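Local coordinates for protein flavoredoxin (Desulfovibrio vulgaris str. 'Miyazaki F', PDB 2D5M) that binds flavin mononucleotide and probably carries electrons through this flavin, at residues S41-I46 with I135-D140; P102-D107 with A117-L122. One frame throughout, in Å; residues are numbered along the deposited sequence. Where two conformers were deposited one is given.

Contact 1 of 2, residues S41-I46 with I135-D140; sequences SQPPSI and IGEIMD
One face of the Glu137 carboxylate is covered by the Pro43 ring, whose CB lies 3.5 Å from Glu137 CD, almost squarely above the plane, the side chains crossing at about a right angle. Glu137 gets there because its chain is extended, with CG opposite the backbone N (chi1 178°), and OE1 also makes a long, weak ion pair with Lys121. A cis peptide bond precedes Pro43, whose carbonyl O accepts a 2.8 Å hydrogen bond from Ser45 OG, which stands above the carbonyl plane; a small hydroxyl suits this buried spot near a zinc ion. From here the chain joins the antiparallel sheet of the FMN-binding split barrel, strand 44-48 running beside 133-144. Ser45 and Glu137 form a non-hydrogen-bonded pair, Ile46 and Gly136 a hydrogen-bonded one, with Gly136 N 2.9 Å from Ile46 O and Ile46 N 2.9 Å from Gly136 O. Pro44, with no N-H to give, joins the strand through its carbonyl O, which accepts from Ile138 N at 2.8 Å. On the sheet face carrying Ile46, its CG1 meets Ile138 CD1 at 3.9 Å, branched aliphatics filling a buried layer, while Thr9 of the second subunit packs on Pro44.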
ATOM      1  N   SER A  41       2.249  13.352  -3.681  1.00  6.82           N
ATOM      2  CA  SER A  41       3.150  13.610  -4.766  1.00  7.36           C
ATOM      3  C   SER A  41       3.931  14.919  -4.608  1.00  7.22           C
ATOM      4  O   SER A  41       4.902  15.129  -5.322  1.00  9.52           O
ATOM      5  CB  SER A  41       2.431  13.606  -6.107  1.00  7.96           C
ATOM      6  OG  SER A  41       1.972  12.283  -6.291  1.00  9.97           O
ATOM      7  N   GLN A  42       3.495  15.821  -3.719  1.00  7.48           N
ATOM      8  CA  GLN A  42       4.236  17.057  -3.495  1.00  7.96           C
ATOM      9  C   GLN A  42       4.303  17.373  -2.009  1.00  9.09           C
ATOM     10  O   GLN A  42       3.283  17.768  -1.496  1.00 13.22           O
ATOM     11  CB  GLN A  42       3.634  18.268  -4.222  1.00  8.33           C
ATOM     12  CG  GLN A  42       4.596  19.461  -4.129  1.00 10.19           C
ATOM     13  CD  GLN A  42       5.808  19.253  -4.989  1.00 10.60           C
ATOM     14  OE1 GLN A  42       5.882  19.621  -6.198  1.00 12.82           O
ATOM     15  NE2 GLN A  42       6.789  18.683  -4.492  1.00 12.37           N
ATOM     16  N   PRO A  43       5.426  17.230  -1.344  1.00 10.16           N
ATOM     17  CA  PRO A  43       6.625  16.510  -1.840  1.00 10.23           C
ATOM     18  C   PRO A  43       6.289  15.054  -1.942  1.00  8.05           C
ATOM     19  O   PRO A  43       5.377  14.599  -1.227  1.00  8.23           O
ATOM     20  CB  PRO A  43       7.703  16.811  -0.794  1.00 14.37           C
ATOM     21  CG  PRO A  43       6.936  17.053   0.438  1.00 17.32           C
ATOM     22  CD  PRO A  43       5.594  17.644   0.077  1.00 13.22           C
ATOM     23  N   PRO A  44       7.074  14.337  -2.698  0.65  7.95           N
ATOM     24  CA  PRO A  44       6.848  12.874  -2.749  0.65  7.33           C
ATOM     25  C   PRO A  44       7.024  12.342  -1.336  0.65  6.15           C
ATOM     26  O   PRO A  44       8.038  12.652  -0.706  0.65  6.33           O
ATOM     27  CB  PRO A  44       7.952  12.390  -3.703  1.00  8.46           C
ATOM     28  CG  PRO A  44       8.989  13.505  -3.645  0.65  9.02           C
ATOM     29  CD  PRO A  44       8.231  14.775  -3.454  0.65  9.92           C
ATOM     30  N   SER A  45       6.056  11.600  -0.822  1.00  6.35           N
ATOM     31  CA  SER A  45       6.027  11.203   0.574  1.00  6.12           C
ATOM     32  C   SER A  45       5.422   9.838   0.786  1.00  5.92           C
ATOM     33  O   SER A  45       4.542   9.434   0.011  1.00  6.49           O
ATOM     34  CB  SER A  45       5.172  12.193   1.401  1.00  8.02           C
ATOM     35  OG  SER A  45       5.559  13.538   1.325  1.00  8.82           O
ATOM     36  N   ILE A  46       5.871   9.157   1.835  1.00  5.59           N
ATOM     37  CA  ILE A  46       5.323   7.895   2.295  1.00  5.95           C
ATOM     38  C   ILE A  46       4.876   8.055   3.729  1.00  5.74           C
ATOM     39  O   ILE A  46       5.615   8.641   4.556  1.00  6.69           O
ATOM     40  CB  ILE A  46       6.354   6.739   2.142  1.00  6.63           C
ATOM     41  CG1 ILE A  46       6.542   6.489   0.647  1.00  7.85           C
ATOM     42  CG2 ILE A  46       5.939   5.501   2.902  1.00  8.28           C
ATOM     43  CD1 ILE A  46       7.689   5.521   0.325  1.00  8.06           C
ATOM     44  N   ILE A 135       5.075  10.723   8.505  1.00  6.27           N
ATOM     45  CA  ILE A 135       5.101  11.083   7.085  1.00  6.95           C
ATOM     46  C   ILE A 135       6.522  11.444   6.760  1.00  6.43           C
ATOM     47  O   ILE A 135       7.112  12.398   7.335  1.00  7.93           O
ATOM     48  CB  ILE A 135       4.181  12.259   6.781  1.00  8.18           C
ATOM     49  CG1 ILE A 135       2.772  12.078   7.356  1.00  9.58           C
ATOM     50  CG2 ILE A 135       4.173  12.505   5.287  1.00  9.89           C
ATOM     51  CD1 ILE A 135       2.091  10.863   6.851  1.00 10.44           C
ATOM     52  N   GLY A 136       7.134  10.679   5.858  1.00  6.15           N
ATOM     53  CA  GLY A 136       8.471  10.959   5.384  1.00  6.17           C
ATOM     54  C   GLY A 136       8.460  11.514   3.982  1.00  5.92           C
ATOM     55  O   GLY A 136       7.759  11.016   3.115  1.00  6.63           O
ATOM     56  N   GLU A 137       9.254  12.556   3.785  1.00  6.51           N
ATOM     57  CA  GLU A 137       9.518  13.086   2.451  1.00  6.51           C
ATOM     58  C   GLU A 137      10.598  12.215   1.822  1.00  6.01           C
ATOM     59  O   GLU A 137      11.661  12.010   2.394  1.00  6.74           O
ATOM     60  CB  GLU A 137       9.988  14.525   2.502  1.00  7.27           C
ATOM     61  CG  GLU A 137      10.322  15.090   1.147  1.00  7.81           C
ATOM     62  CD  GLU A 137      10.664  16.568   1.114  1.00  9.85           C
ATOM     63  OE1 GLU A 137      10.447  17.264   2.145  1.00 12.79           O
ATOM     64  OE2 GLU A 137      11.163  17.029   0.044  1.00 10.98           O
ATOM     65  N   ILE A 138      10.349  11.727   0.625  1.00  6.33           N
ATOM     66  CA  ILE A 138      11.304  10.953  -0.137  1.00  6.65           C
ATOM     67  C   ILE A 138      12.380  11.873  -0.691  1.00  6.47           C
ATOM     68  O   ILE A 138      12.110  12.767  -1.488  1.00  7.25           O
ATOM     69  CB  ILE A 138      10.605  10.219  -1.316  1.00  6.42           C
ATOM     70  CG1 ILE A 138       9.550   9.247  -0.800  1.00  6.65           C
ATOM     71  CG2 ILE A 138      11.610   9.536  -2.199  1.00  7.63           C
ATOM     72  CD1 ILE A 138       8.644   8.642  -1.888  1.00  8.85           C
ATOM     73  N   MET A 139      13.613  11.640  -0.233  1.00  6.73           N
ATOM     74  CA  MET A 139      14.771  12.407  -0.644  1.00  7.25           C
ATOM     75  C   MET A 139      15.514  11.735  -1.771  1.00  8.13           C
ATOM     76  O   MET A 139      16.200  12.422  -2.571  1.00  9.17           O
ATOM     77  CB  MET A 139      15.697  12.690   0.565  1.00  8.08           C
ATOM     78  CG  MET A 139      15.000  13.273   1.758  1.00  8.65           C
ATOM     79  SD  MET A 139      13.940  14.706   1.449  1.00 10.81           S
ATOM     80  CE  MET A 139      15.173  15.900   1.003  1.00 12.35           C
ATOM     81  N   ASP A 140      15.461  10.400  -1.855  1.00  7.57           N
ATOM     82  CA  ASP A 140      16.127   9.639  -2.902  1.00  7.89           C
ATOM     83  C   ASP A 140      15.559   8.259  -2.918  1.00  6.84           C
ATOM     84  O   ASP A 140      15.191   7.694  -1.895  1.00  8.11           O
ATOM     85  CB  ASP A 140      17.645   9.544  -2.646  1.00  8.51           C
ATOM     86  CG  ASP A 140      18.446   9.104  -3.842  1.00 10.78           C
ATOM     87  OD1 ASP A 140      18.021   9.350  -4.992  1.00 12.06           O
ATOM     88  OD2 ASP A 140      19.537   8.532  -3.670  1.00 14.01           O
TER

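Contact 2 of 2, residues P102-D107 with A117-L122; sequences PGEHVD and AIELKL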
ATOM      1  N   PRO A 102      24.856   3.462   5.413  1.00  7.05           N
ATOM      2  CA  PRO A 102      24.369   4.807   5.756  1.00  7.48           C
ATOM      3  C   PRO A 102      23.706   5.489   4.569  1.00  7.12           C
ATOM      4  O   PRO A 102      24.220   5.466   3.445  1.00  8.20           O
ATOM      5  CB  PRO A 102      25.621   5.565   6.190  1.00  8.93           C
ATOM      6  CG  PRO A 102      26.647   4.541   6.367  1.00 15.73           C
ATOM      7  CD  PRO A 102      26.316   3.347   5.579  1.00  8.32           C
ATOM      8  N   GLY A 103      22.563   6.130   4.805  1.00  7.67           N
ATOM      9  CA  GLY A 103      21.959   6.998   3.828  1.00  7.90           C
ATOM     10  C   GLY A 103      22.905   8.082   3.370  1.00  7.89           C
ATOM     11  O   GLY A 103      23.737   8.555   4.134  1.00  9.82           O
ATOM     12  N   GLU A 104      22.753   8.448   2.104  1.00  8.56           N
ATOM     13  CA  GLU A 104      23.553   9.541   1.535  1.00  9.77           C
ATOM     14  C   GLU A 104      22.936  10.882   1.823  1.00  9.77           C
ATOM     15  O   GLU A 104      23.666  11.899   1.787  1.00 12.29           O
ATOM     16  CB  GLU A 104      23.739   9.290   0.024  1.00 11.79           C
ATOM     17  CG  GLU A 104      24.607   8.036  -0.198  1.00 16.69           C
ATOM     18  CD  GLU A 104      24.763   7.740  -1.688  1.00 19.19           C
ATOM     19  OE1 GLU A 104      23.716   7.924  -2.405  1.00 28.44           O
ATOM     20  OE2 GLU A 104      25.857   7.382  -2.195  1.00 25.06           O
ATOM     21  N   HIS A 105      21.619  10.935   2.031  1.00  8.39           N
ATOM     22  CA  HIS A 105      20.869  12.156   2.157  1.00  8.42           C
ATOM     23  C   HIS A 105      20.229  12.329   3.536  1.00  8.47           C
ATOM     24  O   HIS A 105      19.844  13.439   3.891  1.00 11.01           O
ATOM     25  CB  HIS A 105      19.768  12.230   1.082  1.00 10.01           C
ATOM     26  CG  HIS A 105      20.307  12.110  -0.299  1.00 10.59           C
ATOM     27  ND1 HIS A 105      20.773  13.165  -1.025  1.00 13.66           N
ATOM     28  CD2 HIS A 105      20.486  10.975  -1.058  1.00 13.35           C
ATOM     29  CE1 HIS A 105      21.195  12.660  -2.186  1.00 16.00           C
ATOM     30  NE2 HIS A 105      21.045  11.359  -2.237  1.00 15.66           N
ATOM     31  N   VAL A 106      20.045  11.239   4.275  1.00  7.71           N
ATOM     32  CA  VAL A 106      19.309  11.271   5.569  1.00  7.96           C
ATOM     33  C   VAL A 106      20.093  10.425   6.578  1.00  7.59           C
ATOM     34  O   VAL A 106      20.836   9.524   6.195  1.00  7.59           O
ATOM     35  CB  VAL A 106      17.846  10.821   5.482  1.00  8.49           C
ATOM     36  CG1 VAL A 106      17.112  11.510   4.316  1.00  9.47           C
ATOM     37  CG2 VAL A 106      17.735   9.310   5.325  1.00  8.91           C
ATOM     38  N   ASP A 107      19.811  10.763   7.829  1.00  7.93           N
ATOM     39  CA  ASP A 107      20.485  10.146   8.989  1.00  8.66           C
ATOM     40  C   ASP A 107      19.851   8.824   9.406  1.00  7.31           C
ATOM     41  O   ASP A 107      19.208   8.713  10.475  1.00  7.75           O
ATOM     42  CB  ASP A 107      20.461  11.131  10.139  1.00  9.57           C
ATOM     43  CG  ASP A 107      21.311  10.682  11.306  1.00 12.61           C
ATOM     44  OD1 ASP A 107      22.203   9.815  11.113  1.00 14.39           O
ATOM     45  OD2 ASP A 107      21.082  11.241  12.408  1.00 15.53           O
ATOM     46  N   ALA A 117      15.991   0.894  -2.121  1.00  6.56           N
ATOM     47  CA  ALA A 117      16.008   1.589  -0.849  1.00  7.46           C
ATOM     48  C   ALA A 117      15.561   3.054  -1.097  1.00  7.13           C
ATOM     49  O   ALA A 117      15.876   3.647  -2.110  1.00 10.28           O
ATOM     50  CB  ALA A 117      17.372   1.544  -0.215  1.00 10.61           C
ATOM     51  N   ILE A 118      14.824   3.568  -0.140  1.00  6.03           N
ATOM     52  CA  ILE A 118      14.273   4.912  -0.180  1.00  6.13           C
ATOM     53  C   ILE A 118      14.753   5.653   1.060  1.00  5.81           C
ATOM     54  O   ILE A 118      14.666   5.101   2.174  1.00  5.85           O
ATOM     55  CB  ILE A 118      12.715   4.838  -0.204  1.00  6.55           C
ATOM     56  CG1 ILE A 118      12.204   3.920  -1.290  1.00  7.10           C
ATOM     57  CG2 ILE A 118      12.164   6.249  -0.309  1.00  6.83           C
ATOM     58  CD1 ILE A 118      10.707   3.671  -1.229  1.00  8.45           C
ATOM     59  N   GLU A 119      15.276   6.853   0.894  1.00  6.17           N
ATOM     60  CA  GLU A 119      15.727   7.692   1.983  1.00  6.08           C
ATOM     61  C   GLU A 119      14.688   8.751   2.293  1.00  6.09           C
ATOM     62  O   GLU A 119      14.286   9.486   1.369  1.00  6.80           O
ATOM     63  CB  GLU A 119      17.065   8.376   1.607  1.00  6.99           C
ATOM     64  CG  GLU A 119      18.186   7.404   1.332  1.00  8.04           C
ATOM     65  CD  GLU A 119      19.562   8.025   1.410  1.00  9.09           C
ATOM     66  OE1 GLU A 119      19.705   8.996   2.226  1.00 13.19           O
ATOM     67  OE2 GLU A 119      20.471   7.504   0.725  1.00  9.61           O
ATOM     68  N   LEU A 120      14.261   8.828   3.543  1.00  5.93           N
ATOM     69  CA  LEU A 120      13.184   9.744   3.927  1.00  5.97           C
ATOM     70  C   LEU A 120      13.575  10.645   5.100  1.00  6.07           C
ATOM     71  O   LEU A 120      14.219  10.265   6.068  1.00  6.51           O
ATOM     72  CB  LEU A 120      11.895   8.988   4.289  1.00  6.68           C
ATOM     73  CG  LEU A 120      11.387   8.068   3.175  1.00  6.73           C
ATOM     74  CD1 LEU A 120      11.789   6.602   3.417  1.00  7.65           C
ATOM     75  CD2 LEU A 120       9.872   8.165   2.983  1.00  7.39           C
ATOM     76  N   LYS A 121      13.106  11.902   4.975  1.00  6.56           N
ATOM     77  CA  LYS A 121      13.178  12.917   6.019  1.00  6.80           C
ATOM     78  C   LYS A 121      11.835  13.031   6.678  1.00  6.44           C
ATOM     79  O   LYS A 121      10.810  13.223   5.989  1.00  7.53           O
ATOM     80  CB  LYS A 121      13.569  14.267   5.424  1.00  9.06           C
ATOM     81  CG  LYS A 121      13.556  15.481   6.324  1.00 14.94           C
ATOM     82  CD  LYS A 121      13.870  16.795   5.621  1.00 23.12           C
ATOM     83  CE  LYS A 121      12.825  17.186   4.590  1.00 25.18           C
ATOM     84  NZ  LYS A 121      12.771  18.586   4.138  1.00 46.70           N
ATOM     85  N   LEU A 122      11.728  12.963   8.004  1.00  6.95           N
ATOM     86  CA  LEU A 122      10.452  13.108   8.672  1.00  7.29           C
ATOM     87  C   LEU A 122       9.917  14.536   8.482  1.00  7.46           C
ATOM     88  O   LEU A 122      10.617  15.500   8.835  1.00  9.21           O
ATOM     89  CB  LEU A 122      10.624  12.843  10.168  1.00  7.39           C
ATOM     90  CG  LEU A 122       9.322  12.825  10.966  1.00  8.82           C
ATOM     91  CD1 LEU A 122       8.400  11.727  10.508  1.00  9.34           C
ATOM     92  CD2 LEU A 122       9.620  12.742  12.481  1.00 10.42           C
TER
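In the FMN-binding split barrel the loop joining strands 100-102 and 109-111 folds over strand 116-126, and its backbone N-H groups turn inward to bind a buried carboxylate, that of Glu119. Glu104 N donates to Glu119 OE2 at 2.8 Å. His105 N donates to Glu119 OE1 at 2.7 Å, and both donors come on the syn side of their oxygens, somewhat out of the carboxylate plane. Val106 N adds a weak bond to the same OE1, 3.1 Å away. Held through both oxygens, the carboxylate has its rotation restricted, and it ties successive loop N-H groups together. Glutamate suits the place because its chain, extended beyond CG, spans the gap from strand to loop. Glycine suits position 103, where the side-chain direction faces the carboxylate and Gly103 CA already comes within 3.4 Å of Glu119 OE1. Lys142 makes salt bridges with Glu119 OE2 and Glu104 OE1, which probably offsets the nearness of the two acids. The His105 ring presents its edge to the carboxylate, with Glu119 CD in the ring plane and the two planes turned 55° apart. Val106 packs alongside the aliphatic part of Glu119, the two side chains running past each other in opposite directions: its CG2, set between the backbone N and the carbonyl carbon, lies 3.9 Å from Glu119 CB, while CG1 rests 3.6 Å from Leu120 O.

After strands 14-22 and 28-41 the chain reaches residues 41-46, then passes through helices 55-63, 76-82 and 92-96 to the loop 102-107. Contact 2 closes a short excursion of nine residues there, fastening the loop between strands 100-102 and 109-111 to strand 116-126. The chain then returns as 133-144, whose residues 135-140 complete contact 1, joining 44-48 to 133-144 as sheet neighbours and closing a much longer loop that encloses contact 2 entirely; the two do not cross. Strand 133-144 lies between 44-48 and 116-126. The contacts meet at a classic beta bulge, where Met139 and Asp140 both face Glu119, with Met139 N 2.8 Å from Glu119 O.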